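Local coordinates for protein beta-lactamase Rm3 (Uncultured bacterium, PDB 5IQK) that probably hydrolyses beta-lactam antibiotics as a zinc-dependent metallo-beta-lactamase of subclass B3, conferring antibiotic resistance, at residues A[77-82]-A[110-115]; A[48-53]-A[124-129]; A[119-124]-A[184-189]. All blocks are in the same frame, centred on the assembly; numbering follows the deposited sequence.

Contact 1 of 3, residues A[77-82]-A[110-115]; sequences HGHIDH and GEVGPD. With ZN (zinc ion), chain C; ZN (zinc ion), chain D.
V112 turns one methyl, CG1, toward the zinc-binding turn 77-82 and sets it against two neighbours at once. CG1 lies 4.0 Å from the carbonyl O of G78 and 4.1 Å from CD2 of H79, the latter a van der Waals approach to the edge of the imidazole, close to its plane. Placing CG1 beside the backbone N of V112, anti to the carbonyl carbon (chi1 -57°), aims this branch at the turn.

The H79 side chain can be followed from backbone to tip. Its CB starts out directed away from 110-115, and CG swings beside the backbone N. From there one edge of the ring serves the metal: ND1 binds the first zinc at 2.0 Å. The other edge carries CD2 to the valine methyl, while NE2, at the far end, is hydrogen-bonded to D116 OD2. Zinc and carboxylate together fix the rotation of the ring, with D116 acting as a second-shell residue.

H77 to H82 spell the HxHxDH motif of metallo-beta-lactamases, here at the start of helix 80-83 with H79 as N-cap residue. H77 NE2 binds the same zinc as H79, at 2.1 Å, and H155 completes its protein ligands. The second zinc takes D81 OD2, H82 NE2 at 2.0 Å, and H223. Two waters bridge the metals; the tighter one lies 1.9 Å from the first zinc and donates a hydrogen bond to D81 OD1, the carboxylate oxygen that leaves the metal to OD2. Behind H77, ND1 is held by D179 OD1.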
loop_
_atom_site.group_PDB
_atom_site.type_symbol
_atom_site.label_atom_id
_atom_site.label_comp_id
_atom_site.label_asym_id
_atom_site.label_seq_id
_atom_site.Cartn_x
_atom_site.Cartn_y
_atom_site.Cartn_z
ATOM N N HIS A 77 -2.842 -3.711 3.057
ATOM C CA HIS A 77 -3.270 -4.404 4.287
ATOM C C HIS A 77 -4.499 -3.746 4.921
ATOM O O HIS A 77 -4.926 -2.662 4.513
ATOM C CB HIS A 77 -2.118 -4.519 5.301
ATOM C CG HIS A 77 -1.637 -3.220 5.891
ATOM N ND1 HIS A 77 -0.776 -2.374 5.225
ATOM C CD2 HIS A 77 -1.807 -2.679 7.127
ATOM C CE1 HIS A 77 -0.480 -1.342 6.000
ATOM N NE2 HIS A 77 -1.095 -1.500 7.155
ATOM N N GLY A 78 -5.050 -4.413 5.932
ATOM C CA GLY A 78 -6.386 -4.127 6.426
ATOM C C GLY A 78 -6.543 -3.014 7.447
ATOM O O GLY A 78 -7.633 -2.796 7.970
ATOM N N HIS A 79 -5.464 -2.314 7.759
ATOM C CA HIS A 79 -5.584 -1.179 8.666
ATOM C C HIS A 79 -6.421 -0.072 8.064
ATOM O O HIS A 79 -6.420 0.115 6.845
ATOM C CB HIS A 79 -4.216 -0.637 9.045
ATOM C CG HIS A 79 -3.493 -1.466 10.061
ATOM N ND1 HIS A 79 -2.124 -1.454 10.175
ATOM C CD2 HIS A 79 -3.946 -2.320 11.014
ATOM C CE1 HIS A 79 -1.756 -2.251 11.163
ATOM N NE2 HIS A 79 -2.841 -2.799 11.683
ATOM N N ILE A 80 -7.105 0.669 8.933
ATOM C CA ILE A 80 -8.028 1.721 8.513
ATOM C C ILE A 80 -7.390 2.784 7.611
ATOM O O ILE A 80 -8.081 3.387 6.789
ATOM C CB ILE A 80 -8.674 2.403 9.759
ATOM C CG1 ILE A 80 -9.758 3.405 9.346
ATOM C CG2 ILE A 80 -7.611 3.070 10.641
ATOM C CD1 ILE A 80 -10.701 3.797 10.487
ATOM N N ASP A 81 -6.090 3.027 7.743
ATOM C CA ASP A 81 -5.471 4.088 6.952
ATOM C C ASP A 81 -5.116 3.643 5.530
ATOM O O ASP A 81 -4.572 4.447 4.768
ATOM C CB ASP A 81 -4.215 4.645 7.647
ATOM C CG ASP A 81 -3.186 3.562 7.976
ATOM O OD1 ASP A 81 -3.611 2.481 8.419
ATOM O OD2 ASP A 81 -1.964 3.793 7.802
ATOM N N HIS A 82 -5.420 2.386 5.176
ATOM C CA HIS A 82 -5.254 1.901 3.794
ATOM C C HIS A 82 -6.568 1.333 3.253
ATOM O O HIS A 82 -6.829 1.348 2.042
ATOM C CB HIS A 82 -4.126 0.848 3.739
ATOM C CG HIS A 82 -2.837 1.342 4.321
ATOM N ND1 HIS A 82 -1.941 2.106 3.601
ATOM C CD2 HIS A 82 -2.339 1.266 5.577
ATOM C CE1 HIS A 82 -0.930 2.447 4.378
ATOM N NE2 HIS A 82 -1.143 1.949 5.585
ATOM N N GLY A 110 -14.763 -4.479 8.631
ATOM C CA GLY A 110 -14.377 -3.103 8.891
ATOM C C GLY A 110 -13.581 -2.971 10.183
ATOM O O GLY A 110 -13.521 -1.895 10.778
ATOM N N GLU A 111 -12.957 -4.062 10.617
ATOM C CA GLU A 111 -12.113 -4.020 11.815
ATOM C C GLU A 111 -11.182 -5.219 11.869
ATOM O O GLU A 111 -11.477 -6.283 11.314
ATOM C CB GLU A 111 -12.950 -3.963 13.088
ATOM C CG GLU A 111 -13.851 -5.149 13.301
ATOM C CD GLU A 111 -14.807 -4.928 14.451
ATOM O OE1 GLU A 111 -14.366 -4.395 15.495
ATOM O OE2 GLU A 111 -15.999 -5.278 14.308
ATOM N N VAL A 112 -10.037 -5.036 12.513
ATOM C CA VAL A 112 -9.030 -6.076 12.501
ATOM C C VAL A 112 -9.310 -7.096 13.595
ATOM O O VAL A 112 -10.089 -6.841 14.514
ATOM C CB VAL A 112 -7.632 -5.493 12.659
ATOM C CG1 VAL A 112 -7.359 -4.459 11.548
ATOM C CG2 VAL A 112 -7.482 -4.855 14.036
ATOM N N GLY A 113 -8.692 -8.261 13.466
ATOM C CA GLY A 113 -8.873 -9.341 14.413
ATOM C C GLY A 113 -7.769 -9.381 15.444
ATOM O O GLY A 113 -6.827 -8.592 15.392
ATOM N N PRO A 114 -7.864 -10.331 16.375
ATOM C CA PRO A 114 -6.982 -10.430 17.542
ATOM C C PRO A 114 -5.514 -10.635 17.177
ATOM O O PRO A 114 -4.663 -10.315 18.003
ATOM C CB PRO A 114 -7.531 -11.653 18.284
ATOM C CG PRO A 114 -8.954 -11.759 17.858
ATOM C CD PRO A 114 -8.964 -11.313 16.424
ATOM N N ASP A 115 -5.220 -11.118 15.969
ATOM C CA ASP A 115 -3.829 -11.304 15.555
ATOM C C ASP A 115 -3.164 -10.030 15.028
ATOM O O ASP A 115 -1.981 -10.033 14.709
ATOM C CB ASP A 115 -3.713 -12.429 14.507
ATOM C CG ASP A 115 -4.689 -12.281 13.344
ATOM O OD1 ASP A 115 -5.637 -11.471 13.431
ATOM O OD2 ASP A 115 -4.502 -13.001 12.334
HETATM ZN ZN ZN C . -0.724 -0.568 8.966
HETATM ZN ZN ZN D . -0.503 2.514 7.402
HETATM O O HOH W 1 -0.809 1.322 9.113
HETATM O O HOH W 2 1.133 0.863 7.903
#

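Contact 2 of 3, residues A[48-53]-A[124-129]; sequences GLPESA and KYPPVK
The backbones of 48-53 and 124-129 come nearest at P50 and Y125, whose CA atoms stand 7.0 Å apart, and no hydrogen bond joins the two loops. What bridges the gap is the outer edge of the P50 ring. Its CG meets CB of Y125 at 4.2 Å and CD of P126 at 4.1 Å, so a single ring carbon rests against two successive residues of the other loop. The P50 and P126 rings cross at about a right angle, with CG of one directed at CD of the other.

Y125 contributes the root of its side chain rather than its ring. CG lies between the backbone N and the carbonyl carbon (chi1 59°), and this turn leads the aromatic ring away from P50, in among I80, A83, D106 and L107, until OH reaches the carbonyl O of G78 for a hydrogen bond. A buried phenol is thereby satisfied by the turn that carries the zinc ligands.

In the alpha-beta/beta-alpha fold of metallo-beta-lactamases, 48-53 is the loop that leaves strand 42-45 and runs into helix 53-62, while 124-129 leads toward the edge strand 131-133 of the same sheet. Helices 80-83 and 86-93 touch these loops: I80 meets both P50 and Y125, and A87 packs on P126.

The first loop is braced from within. The backbone N of S52 donates to the carbonyl O of L49 at 2.7 Å, and L49 N returns a weak bond to S52 OG, bent to 128°. The same hydroxyl is hydrogen-bonded to N11 OD1, while the L49 side chain lies on L31 and D81, the latter a zinc ligand.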
loop_
_atom_site.group_PDB
_atom_site.type_symbol
_atom_site.label_atom_id
_atom_site.label_comp_id
_atom_site.label_asym_id
_atom_site.label_seq_id
_atom_site.Cartn_x
_atom_site.Cartn_y
_atom_site.Cartn_z
ATOM N N GLY A 48 -6.691 4.632 1.390
ATOM C CA GLY A 48 -6.459 5.603 2.454
ATOM C C GLY A 48 -7.446 5.447 3.592
ATOM O O GLY A 48 -8.064 4.389 3.737
ATOM N N LEU A 49 -7.566 6.497 4.401
ATOM C CA LEU A 49 -8.566 6.579 5.463
ATOM C C LEU A 49 -9.950 6.745 4.845
ATOM O O LEU A 49 -10.053 7.053 3.662
ATOM C CB LEU A 49 -8.261 7.761 6.387
ATOM C CG LEU A 49 -6.998 7.660 7.235
ATOM C CD1 LEU A 49 -6.532 9.063 7.667
ATOM C CD2 LEU A 49 -7.227 6.788 8.482
ATOM N N PRO A 50 -11.017 6.555 5.639
ATOM C CA PRO A 50 -12.353 6.809 5.090
ATOM C C PRO A 50 -12.453 8.196 4.486
ATOM O O PRO A 50 -13.058 8.343 3.424
ATOM C CB PRO A 50 -13.265 6.668 6.306
ATOM C CG PRO A 50 -12.535 5.680 7.178
ATOM C CD PRO A 50 -11.084 6.033 7.018
ATOM N N GLU A 51 -11.846 9.186 5.137
ATOM C CA GLU A 51 -11.876 10.552 4.632
ATOM C C GLU A 51 -10.866 10.782 3.496
ATOM O O GLU A 51 -10.771 11.895 2.954
ATOM C CB GLU A 51 -11.644 11.552 5.781
ATOM C CG GLU A 51 -10.293 11.421 6.486
ATOM C CD GLU A 51 -10.317 10.502 7.707
ATOM O OE1 GLU A 51 -11.030 9.469 7.698
ATOM O OE2 GLU A 51 -9.607 10.816 8.685
ATOM N N SER A 52 -10.136 9.741 3.111
ATOM C CA SER A 52 -9.238 9.846 1.967
ATOM C C SER A 52 -9.945 9.613 0.648
ATOM O O SER A 52 -9.494 10.107 -0.376
ATOM C CB SER A 52 -8.084 8.856 2.071
ATOM O OG SER A 52 -7.298 9.115 3.210
ATOM N N ALA A 53 -11.039 8.855 0.669
ATOM C CA ALA A 53 -11.712 8.463 -0.565
ATOM C C ALA A 53 -12.108 9.654 -1.456
ATOM O O ALA A 53 -11.840 9.623 -2.656
ATOM C CB ALA A 53 -12.938 7.600 -0.247
ATOM N N LYS A 124 -13.310 1.320 13.952
ATOM C CA LYS A 124 -13.957 0.555 12.882
ATOM C C LYS A 124 -14.046 1.435 11.637
ATOM O O LYS A 124 -14.042 2.663 11.749
ATOM C CB LYS A 124 -15.354 0.091 13.296
ATOM C CG LYS A 124 -15.371 -0.808 14.524
ATOM C CD LYS A 124 -16.785 -1.191 14.937
ATOM C CE LYS A 124 -16.773 -1.951 16.262
ATOM N NZ LYS A 124 -18.063 -2.642 16.564
ATOM N N TYR A 125 -14.135 0.816 10.462
ATOM C CA TYR A 125 -14.307 1.561 9.210
ATOM C C TYR A 125 -15.368 0.885 8.315
ATOM O O TYR A 125 -15.798 -0.238 8.604
ATOM C CB TYR A 125 -12.963 1.708 8.475
ATOM C CG TYR A 125 -12.253 0.412 8.102
ATOM C CD1 TYR A 125 -12.592 -0.284 6.942
ATOM C CD2 TYR A 125 -11.209 -0.071 8.873
ATOM C CE1 TYR A 125 -11.929 -1.459 6.587
ATOM C CE2 TYR A 125 -10.537 -1.248 8.537
ATOM C CZ TYR A 125 -10.900 -1.934 7.390
ATOM O OH TYR A 125 -10.230 -3.094 7.044
ATOM N N PRO A 126 -15.809 1.564 7.235
ATOM C CA PRO A 126 -16.875 0.970 6.418
ATOM C C PRO A 126 -16.506 -0.379 5.806
ATOM O O PRO A 126 -15.480 -0.489 5.138
ATOM C CB PRO A 126 -17.095 2.020 5.323
ATOM C CG PRO A 126 -16.701 3.302 5.968
ATOM C CD PRO A 126 -15.522 2.953 6.821
ATOM N N PRO A 127 -17.331 -1.408 6.050
ATOM C CA PRO A 127 -17.037 -2.746 5.523
ATOM C C PRO A 127 -17.040 -2.784 3.993
ATOM O O PRO A 127 -17.860 -2.117 3.355
ATOM C CB PRO A 127 -18.173 -3.605 6.095
ATOM C CG PRO A 127 -18.648 -2.846 7.302
ATOM C CD PRO A 127 -18.535 -1.403 6.895
ATOM N N VAL A 128 -16.142 -3.578 3.414
ATOM C CA VAL A 128 -16.083 -3.722 1.968
ATOM C C VAL A 128 -16.945 -4.905 1.594
ATOM O O VAL A 128 -16.784 -5.998 2.142
ATOM C CB VAL A 128 -14.654 -3.927 1.459
ATOM C CG1 VAL A 128 -14.671 -4.090 -0.056
ATOM C CG2 VAL A 128 -13.783 -2.747 1.859
ATOM N N LYS A 129 -17.856 -4.666 0.660
ATOM C CA LYS A 129 -18.923 -5.593 0.325
ATOM C C LYS A 129 -18.451 -6.763 -0.552
ATOM O O LYS A 129 -18.719 -7.925 -0.245
ATOM C CB LYS A 129 -20.048 -4.794 -0.354
ATOM C CG LYS A 129 -21.431 -5.436 -0.373
ATOM C CD LYS A 129 -22.396 -4.607 -1.232
ATOM C CE LYS A 129 -23.850 -4.977 -0.966
ATOM N NZ LYS A 129 -24.796 -4.422 -1.982
#

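Contact 3 of 3, residues A[119-124]-A[184-189]; sequences YHALPK and VSRPGF. With ZN (zinc ion), chain F.
The carbonyl O of R186, the arginine that reaches across to Y119 and A121, is gripped by two donors from opposite faces of its plane. S185 OG donates at 2.7 Å, well above the carbonyl plane, and the backbone N of F189 closes the type II beta turn 186-189 at 3.3 Å, with G188 at positive phi. This turn belongs to the surface loop between strand 171-178 and helix 200-212 of the metallo-beta-lactamase fold; S185 OG also ties it to R264 on the C-terminal helix.

The R186 side chain, extended from CG to NE, runs past A121 to Y119. Y119 O sits over one face of the guanidinium, 2.9 Å above its plane and toward the rim. Although NE is only 3.0 Å from that oxygen, the angle is too poor for a hydrogen bond. NH2 instead makes weak bonds to the carbonyl oxygens of D116 and P117, and NH1 lies at the edge of the Y119 ring.

In the guanidinium plane, a water contacts NE through a weak bond. That water is also a ligand, at 2.1 Å, of a separate zinc bound by H120 ND1 at 2.2 Å. Nearer the backbone the contact is apolar: A121 CB lies 3.7 Å from R186 CB.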
loop_
_atom_site.group_PDB
_atom_site.type_symbol
_atom_site.label_atom_id
_atom_site.label_comp_id
_atom_site.label_asym_id
_atom_site.label_seq_id
_atom_site.Cartn_x
_atom_site.Cartn_y
_atom_site.Cartn_z
ATOM N N TYR A 119 -4.854 -4.492 17.066
ATOM C CA TYR A 119 -6.186 -4.904 17.508
ATOM C C TYR A 119 -6.593 -4.102 18.743
ATOM O O TYR A 119 -5.751 -3.865 19.586
ATOM C CB TYR A 119 -6.190 -6.404 17.846
ATOM C CG TYR A 119 -7.518 -6.913 18.342
ATOM C CD1 TYR A 119 -7.701 -7.277 19.687
ATOM C CD2 TYR A 119 -8.598 -7.027 17.473
ATOM C CE1 TYR A 119 -8.925 -7.754 20.131
ATOM C CE2 TYR A 119 -9.814 -7.508 17.902
ATOM C CZ TYR A 119 -9.980 -7.859 19.235
ATOM O OH TYR A 119 -11.200 -8.330 19.657
ATOM N N HIS A 120 -7.854 -3.667 18.828
ATOM C CA HIS A 120 -8.358 -2.937 20.004
ATOM C C HIS A 120 -7.817 -1.507 20.058
ATOM O O HIS A 120 -8.085 -0.787 21.018
ATOM C CB HIS A 120 -7.994 -3.688 21.321
ATOM C CG HIS A 120 -8.916 -3.420 22.468
ATOM N ND1 HIS A 120 -8.553 -3.652 23.781
ATOM C CD2 HIS A 120 -10.194 -2.974 22.505
ATOM C CE1 HIS A 120 -9.566 -3.351 24.572
ATOM N NE2 HIS A 120 -10.574 -2.941 23.824
ATOM N N ALA A 121 -7.068 -1.085 19.036
ATOM C CA ALA A 121 -6.403 0.214 19.081
ATOM C C ALA A 121 -6.625 1.032 17.805
ATOM O O ALA A 121 -5.926 2.015 17.572
ATOM C CB ALA A 121 -4.898 0.037 19.327
ATOM N N LEU A 122 -7.604 0.628 17.005
ATOM C CA LEU A 122 -7.985 1.385 15.802
ATOM C C LEU A 122 -9.508 1.455 15.691
ATOM O O LEU A 122 -10.209 0.552 16.148
ATOM C CB LEU A 122 -7.370 0.747 14.547
ATOM C CG LEU A 122 -5.850 0.874 14.350
ATOM C CD1 LEU A 122 -5.362 0.064 13.157
ATOM C CD2 LEU A 122 -5.427 2.325 14.219
ATOM N N PRO A 123 -10.033 2.526 15.077
ATOM C CA PRO A 123 -11.486 2.625 14.912
ATOM C C PRO A 123 -12.022 1.643 13.879
ATOM O O PRO A 123 -11.256 1.193 13.019
ATOM C CB PRO A 123 -11.695 4.066 14.421
ATOM C CG PRO A 123 -10.383 4.781 14.634
ATOM C CD PRO A 123 -9.333 3.714 14.562
ATOM N N LYS A 124 -13.310 1.320 13.952
ATOM C CA LYS A 124 -13.957 0.555 12.882
ATOM C C LYS A 124 -14.046 1.435 11.637
ATOM O O LYS A 124 -14.042 2.663 11.749
ATOM C CB LYS A 124 -15.354 0.091 13.296
ATOM C CG LYS A 124 -15.371 -0.808 14.524
ATOM C CD LYS A 124 -16.785 -1.191 14.937
ATOM C CE LYS A 124 -16.773 -1.951 16.262
ATOM N NZ LYS A 124 -18.063 -2.642 16.564
ATOM N N VAL A 184 5.636 -1.841 14.210
ATOM C CA VAL A 184 4.979 -0.938 15.141
ATOM C C VAL A 184 3.648 -1.575 15.533
ATOM O O VAL A 184 3.113 -2.416 14.801
ATOM C CB VAL A 184 4.738 0.452 14.530
ATOM C CG1 VAL A 184 6.044 1.045 14.054
ATOM C CG2 VAL A 184 3.773 0.331 13.353
ATOM N N SER A 185 3.120 -1.184 16.693
ATOM C CA SER A 185 1.935 -1.832 17.255
ATOM C C SER A 185 1.267 -0.943 18.298
ATOM O O SER A 185 1.757 0.141 18.606
ATOM C CB SER A 185 2.323 -3.156 17.924
ATOM O OG SER A 185 3.074 -2.881 19.100
ATOM N N ARG A 186 0.168 -1.420 18.874
ATOM C CA ARG A 186 -0.302 -0.805 20.097
ATOM C C ARG A 186 0.727 -1.075 21.202
ATOM O O ARG A 186 1.466 -2.076 21.153
ATOM C CB ARG A 186 -1.684 -1.338 20.485
ATOM C CG ARG A 186 -1.722 -2.794 21.035
ATOM C CD ARG A 186 -3.173 -3.216 20.996
ATOM N NE ARG A 186 -3.540 -4.564 21.451
ATOM C CZ ARG A 186 -3.330 -5.689 20.760
ATOM N NH1 ARG A 186 -3.774 -6.843 21.232
ATOM N NH2 ARG A 186 -2.640 -5.680 19.620
ATOM N N PRO A 187 0.821 -0.167 22.183
ATOM C CA PRO A 187 1.739 -0.449 23.287
ATOM C C PRO A 187 1.384 -1.760 23.979
ATOM O O PRO A 187 0.208 -2.099 24.129
ATOM C CB PRO A 187 1.547 0.751 24.224
ATOM C CG PRO A 187 1.155 1.864 23.291
ATOM C CD PRO A 187 0.246 1.187 22.273
ATOM N N GLY A 188 2.402 -2.512 24.358
ATOM C CA GLY A 188 2.174 -3.758 25.065
ATOM C C GLY A 188 2.205 -4.987 24.178
ATOM O O GLY A 188 2.493 -6.072 24.668
ATOM N N PHE A 189 1.922 -4.821 22.879
ATOM C CA PHE A 189 2.032 -5.927 21.923
ATOM C C PHE A 189 3.493 -6.294 21.750
ATOM O O PHE A 189 4.344 -5.408 21.699
ATOM C CB PHE A 189 1.418 -5.554 20.569
ATOM C CG PHE A 189 1.583 -6.623 19.514
ATOM C CD1 PHE A 189 0.657 -7.648 19.406
ATOM C CD2 PHE A 189 2.671 -6.609 18.647
ATOM C CE1 PHE A 189 0.794 -8.642 18.442
ATOM C CE2 PHE A 189 2.815 -7.592 17.666
ATOM C CZ PHE A 189 1.879 -8.616 17.577
HETATM ZN ZN ZN F . -6.698 -4.495 24.683
HETATM O O HOH W 3 -5.210 -3.231 24.025
#

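How the contacts relate
Contact 1 is buried against the dinuclear zinc centre, contact 2 is partly buried, and contact 3 lies at the surface. All three draw on the long connection between helix 101-109 and strand 131-133, whose residues 110-115 serve contact 1, 119-124 contact 3 and 124-129 contact 2. Contacts 1 and 2 are also joined directly, since Y125 N bonds to G110 O. L122 CD1 of contact 3 packs on H79 CD2 of contact 1, and Y119 lies against V112 and G113. The chemistry changes accordingly: a valine methyl against a zinc-binding segment in contact 1, purely apolar proline packing in contact 2, and in contact 3 an arginine under a carbonyl oxygen, with weak bonds and one water leading to a zinc.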